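PDB 4R4X: pngf-ii from Elizabethkingia meningoseptica, which probably hydrolyses the amide bond between asparagine and the glycan of N-glycoproteins, acting as a peptide:N-glycosidase (PNGase F type). Local coordinates for residues P456-R465 with S481-T492. Residues are numbered along the deposited sequence; the frame is centred on the assembly and turned at random.
Sequences PWRTDCGSYR and SDLSRSNWCPGT
Arg458 and Arg485 pair as a single antiparallel beta bridge, the hydrogen-bonded kind, with Arg458 N to Arg485 O at 3.0 Å and Arg485 N returning to Arg458 O. The bridge and the disulfide Cys461–Cys489 tie together two parts of the long loop between strands 449-454 and 493-504, in the C-terminal domain of the PNGase F family. Beside the bridge, the indole of Trp457 lies with one face over Arg485 O, while Ser486 OG, itself bonded to Asp435 O, sits at the ring edge. Arg458 is bent at chi2 and chi3, which carries its guanidinium past the disulfide to Thr492. Arg458 NH2 donates to Thr492 OG1 at 3.0 Å, with the oxygen 24° out of the guanidinium plane, and Thr492 OG1 in turn donates to Cys489 O. The same guanidinium holds Asp460 side-on: Arg458 NE, 2.9 Å from Asp460 OD1, is taken by the syn lone pair of that oxygen, and NH2 reaches OD2. Tyr464 OH donates to that OD2 from the anti side; three bonds grip the carboxylate, which should hold its rotation. Arg458 NH1 hydrogen-bonds Ile493 O, just after the segment. One water joins Cys461 O, Ser481 OG and Asp482 OD1, while Asp482 OD2 takes the N-H of Ser479. Over the centre of the Tyr464 ring sits the methyl of Thr492, a CH-pi contact with CG2 3.6 Å from the ring centroid and 4° off its normal.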
ATOM      1  N   PRO A 456       3.019 -12.949 -22.989  1.00 13.55           N
ATOM      2  CA  PRO A 456       3.440 -12.550 -21.650  1.00 13.94           C
ATOM      3  C   PRO A 456       4.821 -13.145 -21.356  1.00 13.41           C
ATOM      4  O   PRO A 456       5.025 -14.350 -21.523  1.00 13.56           O
ATOM      5  CB  PRO A 456       2.375 -13.158 -20.742  1.00 14.24           C
ATOM      6  CG  PRO A 456       1.302 -13.719 -21.614  1.00 14.38           C
ATOM      7  CD  PRO A 456       1.947 -13.961 -22.941  1.00 14.10           C
ATOM      8  N   TRP A 457       5.764 -12.302 -20.966  1.00 13.16           N
ATOM      9  CA  TRP A 457       7.162 -12.731 -20.877  1.00 13.14           C
ATOM     10  C   TRP A 457       7.938 -11.787 -19.963  1.00 13.21           C
ATOM     11  O   TRP A 457       7.790 -10.587 -20.085  1.00 13.64           O
ATOM     12  CB  TRP A 457       7.806 -12.759 -22.277  1.00 12.98           C
ATOM     13  CG  TRP A 457       9.082 -13.568 -22.331  1.00 12.64           C
ATOM     14  CD1 TRP A 457      10.341 -13.106 -22.609  1.00 12.57           C
ATOM     15  CD2 TRP A 457       9.216 -14.962 -22.074  1.00 12.31           C
ATOM     16  NE1 TRP A 457      11.252 -14.138 -22.566  1.00 12.18           N
ATOM     17  CE2 TRP A 457      10.586 -15.293 -22.242  1.00 12.69           C
ATOM     18  CE3 TRP A 457       8.312 -15.983 -21.770  1.00 12.37           C
ATOM     19  CZ2 TRP A 457      11.069 -16.589 -22.060  1.00 12.42           C
ATOM     20  CZ3 TRP A 457       8.805 -17.281 -21.577  1.00 12.33           C
ATOM     21  CH2 TRP A 457      10.166 -17.563 -21.730  1.00 12.79           C
ATOM     22  N   ARG A 458       8.726 -12.351 -19.044  1.00 12.88           N
ATOM     23  CA  ARG A 458       9.572 -11.574 -18.112  1.00 13.77           C
ATOM     24  C   ARG A 458      11.029 -11.996 -18.308  1.00 12.94           C
ATOM     25  O   ARG A 458      11.326 -13.170 -18.260  1.00 11.87           O
ATOM     26  CB  ARG A 458       9.209 -11.869 -16.652  1.00 15.03           C
ATOM     27  CG  ARG A 458       7.820 -11.412 -16.192  1.00 16.31           C
ATOM     28  CD  ARG A 458       7.754 -10.016 -15.642  1.00 17.36           C
ATOM     29  NE  ARG A 458       8.605  -9.790 -14.465  1.00 17.79           N
ATOM     30  CZ  ARG A 458       8.227  -9.884 -13.194  1.00 19.15           C
ATOM     31  NH1 ARG A 458       7.001 -10.225 -12.855  1.00 19.70           N
ATOM     32  NH2 ARG A 458       9.119  -9.651 -12.249  1.00 20.19           N
ATOM     33  N   THR A 459      11.914 -11.027 -18.504  1.00 12.68           N
ATOM     34  CA  THR A 459      13.337 -11.233 -18.731  1.00 12.38           C
ATOM     35  C   THR A 459      14.230 -10.573 -17.657  1.00 12.15           C
ATOM     36  O   THR A 459      15.461 -10.473 -17.827  1.00 11.55           O
ATOM     37  CB  THR A 459      13.716 -10.685 -20.133  1.00 12.88           C
ATOM     38  OG1 THR A 459      13.244  -9.341 -20.285  1.00 14.49           O
ATOM     39  CG2 THR A 459      13.094 -11.538 -21.206  1.00 13.49           C
ATOM     40  N   ASP A 460      13.623 -10.209 -16.526  1.00 12.22           N
ATOM     41  CA  ASP A 460      14.307  -9.483 -15.429  1.00 12.40           C
ATOM     42  C   ASP A 460      14.546 -10.343 -14.190  1.00 11.46           C
ATOM     43  O   ASP A 460      14.898  -9.808 -13.120  1.00 11.40           O
ATOM     44  CB  ASP A 460      13.480  -8.256 -15.000  1.00 13.28           C
ATOM     45  CG  ASP A 460      12.052  -8.615 -14.528  1.00 13.93           C
ATOM     46  OD1 ASP A 460      11.381  -9.414 -15.202  1.00 13.50           O
ATOM     47  OD2 ASP A 460      11.600  -8.080 -13.492  1.00 16.04           O
ATOM     48  N   CYS A 461      14.308 -11.655 -14.294  1.00 11.23           N
ATOM     49  CA  CYS A 461      14.246 -12.511 -13.092  1.00 11.15           C
ATOM     50  C   CYS A 461      15.573 -12.573 -12.335  1.00 11.36           C
ATOM     51  O   CYS A 461      15.573 -12.719 -11.115  1.00 11.34           O
ATOM     52  CB  CYS A 461      13.693 -13.907 -13.412  1.00 11.21           C
ATOM     53  SG  CYS A 461      12.026 -13.908 -14.180  1.00 10.69           S
ATOM     54  N   GLY A 462      16.694 -12.401 -13.057  1.00 11.92           N
ATOM     55  CA  GLY A 462      18.043 -12.390 -12.459  1.00 11.28           C
ATOM     56  C   GLY A 462      18.241 -11.276 -11.451  1.00 11.29           C
ATOM     57  O   GLY A 462      19.114 -11.380 -10.601  1.00 11.23           O
ATOM     58  N   SER A 463      17.428 -10.216 -11.531  1.00 10.52           N
ATOM     59  CA  SER A 463      17.469  -9.100 -10.570  1.00 10.61           C
ATOM     60  C   SER A 463      17.157  -9.470  -9.110  1.00 11.19           C
ATOM     61  O   SER A 463      17.574  -8.754  -8.224  1.00 11.38           O
ATOM     62  CB  SER A 463      16.501  -7.973 -10.996  1.00 10.58           C
ATOM     63  OG  SER A 463      16.757  -7.552 -12.326  1.00 10.48           O
ATOM     64  N   TYR A 464      16.430 -10.568  -8.876  1.00 11.32           N
ATOM     65  CA  TYR A 464      15.838 -10.870  -7.572  1.00 11.75           C
ATOM     66  C   TYR A 464      16.585 -12.025  -6.898  1.00 11.22           C
ATOM     67  O   TYR A 464      16.085 -12.654  -5.955  1.00 10.75           O
ATOM     68  CB  TYR A 464      14.319 -11.153  -7.707  1.00 12.46           C
ATOM     69  CG  TYR A 464      13.688 -10.084  -8.576  1.00 12.86           C
ATOM     70  CD1 TYR A 464      13.575  -8.778  -8.141  1.00 14.44           C
ATOM     71  CD2 TYR A 464      13.327 -10.369  -9.865  1.00 13.59           C
ATOM     72  CE1 TYR A 464      13.095  -7.776  -8.985  1.00 15.24           C
ATOM     73  CE2 TYR A 464      12.843  -9.394 -10.716  1.00 14.65           C
ATOM     74  CZ  TYR A 464      12.722  -8.108 -10.288  1.00 15.08           C
ATOM     75  OH  TYR A 464      12.244  -7.168 -11.201  1.00 17.55           O
ATOM     76  N   ARG A 465      17.798 -12.266  -7.377  1.00 10.75           N
ATOM     77  CA  ARG A 465      18.615 -13.403  -6.922  1.00 11.21           C
ATOM     78  C   ARG A 465      18.757 -13.493  -5.398  1.00 10.40           C
ATOM     79  O   ARG A 465      18.703 -14.596  -4.837  1.00 10.33           O
ATOM     80  CB  ARG A 465      19.992 -13.333  -7.595  1.00 11.50           C
ATOM     81  CG  ARG A 465      20.912 -14.485  -7.265  1.00 12.06           C
ATOM     82  CD  ARG A 465      20.467 -15.764  -7.945  1.00 12.38           C
ATOM     83  NE  ARG A 465      21.276 -16.912  -7.546  1.00 12.23           N
ATOM     84  CZ  ARG A 465      21.038 -17.704  -6.505  1.00 12.98           C
ATOM     85  NH1 ARG A 465      20.017 -17.488  -5.686  1.00 12.77           N
ATOM     86  NH2 ARG A 465      21.861 -18.724  -6.277  1.00 13.59           N
ATOM     87  N   SER A 481      16.053 -19.170 -10.344  1.00 12.17           N
ATOM     88  CA  SER A 481      15.370 -17.897 -10.143  1.00 12.10           C
ATOM     89  C   SER A 481      15.775 -16.823 -11.168  1.00 11.96           C
ATOM     90  O   SER A 481      15.101 -15.826 -11.283  1.00 11.98           O
ATOM     91  CB  SER A 481      15.581 -17.387  -8.675  1.00 12.67           C
ATOM     92  OG  SER A 481      16.930 -17.052  -8.413  1.00 12.88           O
ATOM     93  N   ASP A 482      16.885 -17.030 -11.880  1.00 11.69           N
ATOM     94  CA  ASP A 482      17.361 -16.140 -12.927  1.00 11.83           C
ATOM     95  C   ASP A 482      16.599 -16.288 -14.253  1.00 11.60           C
ATOM     96  O   ASP A 482      16.653 -15.388 -15.083  1.00 12.06           O
ATOM     97  CB  ASP A 482      18.826 -16.437 -13.276  1.00 12.10           C
ATOM     98  CG  ASP A 482      19.801 -16.278 -12.095  1.00 13.54           C
ATOM     99  OD1 ASP A 482      19.505 -15.496 -11.155  1.00 14.58           O
ATOM    100  OD2 ASP A 482      20.899 -16.894 -12.166  1.00 13.42           O
ATOM    101  N   LEU A 483      15.963 -17.436 -14.477  1.00 10.89           N
ATOM    102  CA  LEU A 483      15.505 -17.788 -15.795  1.00 11.23           C
ATOM    103  C   LEU A 483      14.255 -17.004 -16.217  1.00 11.49           C
ATOM    104  O   LEU A 483      13.368 -16.731 -15.398  1.00 11.42           O
ATOM    105  CB  LEU A 483      15.223 -19.277 -15.877  1.00 11.89           C
ATOM    106  CG  LEU A 483      16.367 -20.218 -15.500  1.00 12.08           C
ATOM    107  CD1 LEU A 483      15.817 -21.611 -15.495  1.00 12.84           C
ATOM    108  CD2 LEU A 483      17.509 -20.080 -16.494  1.00 12.90           C
ATOM    109  N   SER A 484      14.225 -16.633 -17.487  1.00 11.45           N
ATOM    110  CA  SER A 484      13.095 -15.935 -18.089  1.00 11.60           C
ATOM    111  C   SER A 484      11.870 -16.866 -18.142  1.00 11.38           C
ATOM    112  O   SER A 484      11.996 -18.074 -18.392  1.00 11.72           O
ATOM    113  CB  SER A 484      13.482 -15.413 -19.493  1.00 12.13           C
ATOM    114  OG  SER A 484      14.472 -14.394 -19.408  1.00 12.44           O
ATOM    115  N   ARG A 485      10.683 -16.311 -17.873  1.00 11.15           N
ATOM    116  CA  ARG A 485       9.484 -17.100 -17.671  1.00 10.66           C
ATOM    117  C   ARG A 485       8.265 -16.423 -18.257  1.00 10.91           C
ATOM    118  O   ARG A 485       8.295 -15.228 -18.549  1.00 10.76           O
ATOM    119  CB  ARG A 485       9.251 -17.279 -16.180  1.00 10.90           C
ATOM    120  CG  ARG A 485      10.157 -18.300 -15.524  1.00 10.98           C
ATOM    121  CD  ARG A 485       9.953 -18.238 -14.018  1.00 10.68           C
ATOM    122  NE  ARG A 485      10.604 -19.332 -13.332  1.00 10.92           N
ATOM    123  CZ  ARG A 485      11.856 -19.336 -12.867  1.00 10.99           C
ATOM    124  NH1 ARG A 485      12.667 -18.310 -13.026  1.00 11.26           N
ATOM    125  NH2 ARG A 485      12.298 -20.414 -12.244  1.00 11.47           N
ATOM    126  N   SER A 486       7.181 -17.195 -18.380  1.00 11.12           N
ATOM    127  CA  SER A 486       5.898 -16.705 -18.889  1.00 11.21           C
ATOM    128  C   SER A 486       5.152 -15.869 -17.857  1.00 10.91           C
ATOM    129  O   SER A 486       4.136 -16.291 -17.279  1.00 10.37           O
ATOM    130  CB  SER A 486       5.036 -17.871 -19.362  1.00 11.50           C
ATOM    131  OG  SER A 486       5.575 -18.445 -20.549  1.00 11.84           O
ATOM    132  N   ASN A 487       5.694 -14.684 -17.641  1.00 11.06           N
ATOM    133  CA  ASN A 487       5.053 -13.572 -16.946  1.00 11.74           C
ATOM    134  C   ASN A 487       5.155 -13.617 -15.435  1.00 11.81           C
ATOM    135  O   ASN A 487       4.382 -12.951 -14.733  1.00 12.23           O
ATOM    136  CB  ASN A 487       3.599 -13.363 -17.373  1.00 11.77           C
ATOM    137  CG  ASN A 487       3.204 -11.894 -17.396  1.00 11.93           C
ATOM    138  OD1 ASN A 487       4.035 -11.027 -17.650  1.00 12.68           O
ATOM    139  ND2 ASN A 487       1.930 -11.611 -17.150  1.00 11.65           N
ATOM    140  N   TRP A 488       6.152 -14.332 -14.931  1.00 11.82           N
ATOM    141  CA  TRP A 488       6.445 -14.247 -13.508  1.00 11.52           C
ATOM    142  C   TRP A 488       7.887 -14.487 -13.176  1.00 11.80           C
ATOM    143  O   TRP A 488       8.586 -15.095 -13.948  1.00 11.67           O
ATOM    144  CB  TRP A 488       5.594 -15.223 -12.739  1.00 11.70           C
ATOM    145  CG  TRP A 488       5.661 -16.676 -13.139  1.00 11.77           C
ATOM    146  CD1 TRP A 488       5.069 -17.268 -14.218  1.00 11.45           C
ATOM    147  CD2 TRP A 488       6.264 -17.739 -12.382  1.00 12.10           C
ATOM    148  NE1 TRP A 488       5.281 -18.622 -14.192  1.00 11.83           N
ATOM    149  CE2 TRP A 488       6.025 -18.935 -13.081  1.00 11.78           C
ATOM    150  CE3 TRP A 488       7.013 -17.782 -11.206  1.00 12.55           C
ATOM    151  CZ2 TRP A 488       6.478 -20.159 -12.628  1.00 12.33           C
ATOM    152  CZ3 TRP A 488       7.473 -19.020 -10.755  1.00 12.37           C
ATOM    153  CH2 TRP A 488       7.192 -20.183 -11.454  1.00 12.35           C
ATOM    154  N   CYS A 489       8.321 -13.982 -12.021  1.00 11.83           N
ATOM    155  CA  CYS A 489       9.669 -14.268 -11.500  1.00 12.19           C
ATOM    156  C   CYS A 489       9.514 -14.630 -10.031  1.00 12.54           C
ATOM    157  O   CYS A 489       8.846 -13.899  -9.291  1.00 12.66           O
ATOM    158  CB  CYS A 489      10.588 -13.035 -11.564  1.00 11.79           C
ATOM    159  SG  CYS A 489      11.038 -12.388 -13.192  1.00 12.34           S
ATOM    160  N   PRO A 490      10.188 -15.694  -9.578  1.00 13.00           N
ATOM    161  CA  PRO A 490      10.108 -15.995  -8.140  1.00 12.65           C
ATOM    162  C   PRO A 490      10.527 -14.800  -7.261  1.00 12.59           C
ATOM    163  O   PRO A 490      11.628 -14.258  -7.422  1.00 12.11           O
ATOM    164  CB  PRO A 490      11.069 -17.166  -7.983  1.00 13.36           C
ATOM    165  CG  PRO A 490      11.079 -17.835  -9.315  1.00 13.27           C
ATOM    166  CD  PRO A 490      10.938 -16.722 -10.318  1.00 13.44           C
ATOM    167  N   GLY A 491       9.659 -14.417  -6.333  1.00 12.11           N
ATOM    168  CA  GLY A 491       9.910 -13.310  -5.411  1.00 11.95           C
ATOM    169  C   GLY A 491       9.198 -12.019  -5.797  1.00 11.95           C
ATOM    170  O   GLY A 491       9.415 -10.982  -5.181  1.00 11.87           O
ATOM    171  N   THR A 492       8.347 -12.070  -6.821  1.00 11.75           N
ATOM    172  CA  THR A 492       7.715 -10.858  -7.335  1.00 11.47           C
ATOM    173  C   THR A 492       6.223 -11.037  -7.647  1.00 11.46           C
ATOM    174  O   THR A 492       5.705 -12.156  -7.849  1.00 11.21           O
ATOM    175  CB  THR A 492       8.416 -10.270  -8.610  1.00 12.08           C
ATOM    176  OG1 THR A 492       8.246 -11.153  -9.743  1.00 12.08           O
ATOM    177  CG2 THR A 492       9.914  -9.999  -8.369  1.00 12.85           C
TER
HETATM  178  O   HOH W   1       4.369 -16.758 -22.315  1.00 13.68           O
HETATM  179  O   HOH W   2       4.537  -9.650 -20.106  1.00 26.99           O
HETATM  180  O   HOH W   3      15.371 -13.573 -16.828  1.00 10.58           O
HETATM  181  O   HOH W   4      17.375 -14.602  -9.588  1.00 14.71           O
HETATM  182  O   HOH W   5      21.009 -13.267 -10.876  1.00 10.31           O
HETATM  183  O   HOH W   6      23.129 -16.862 -10.460  1.00 29.95           O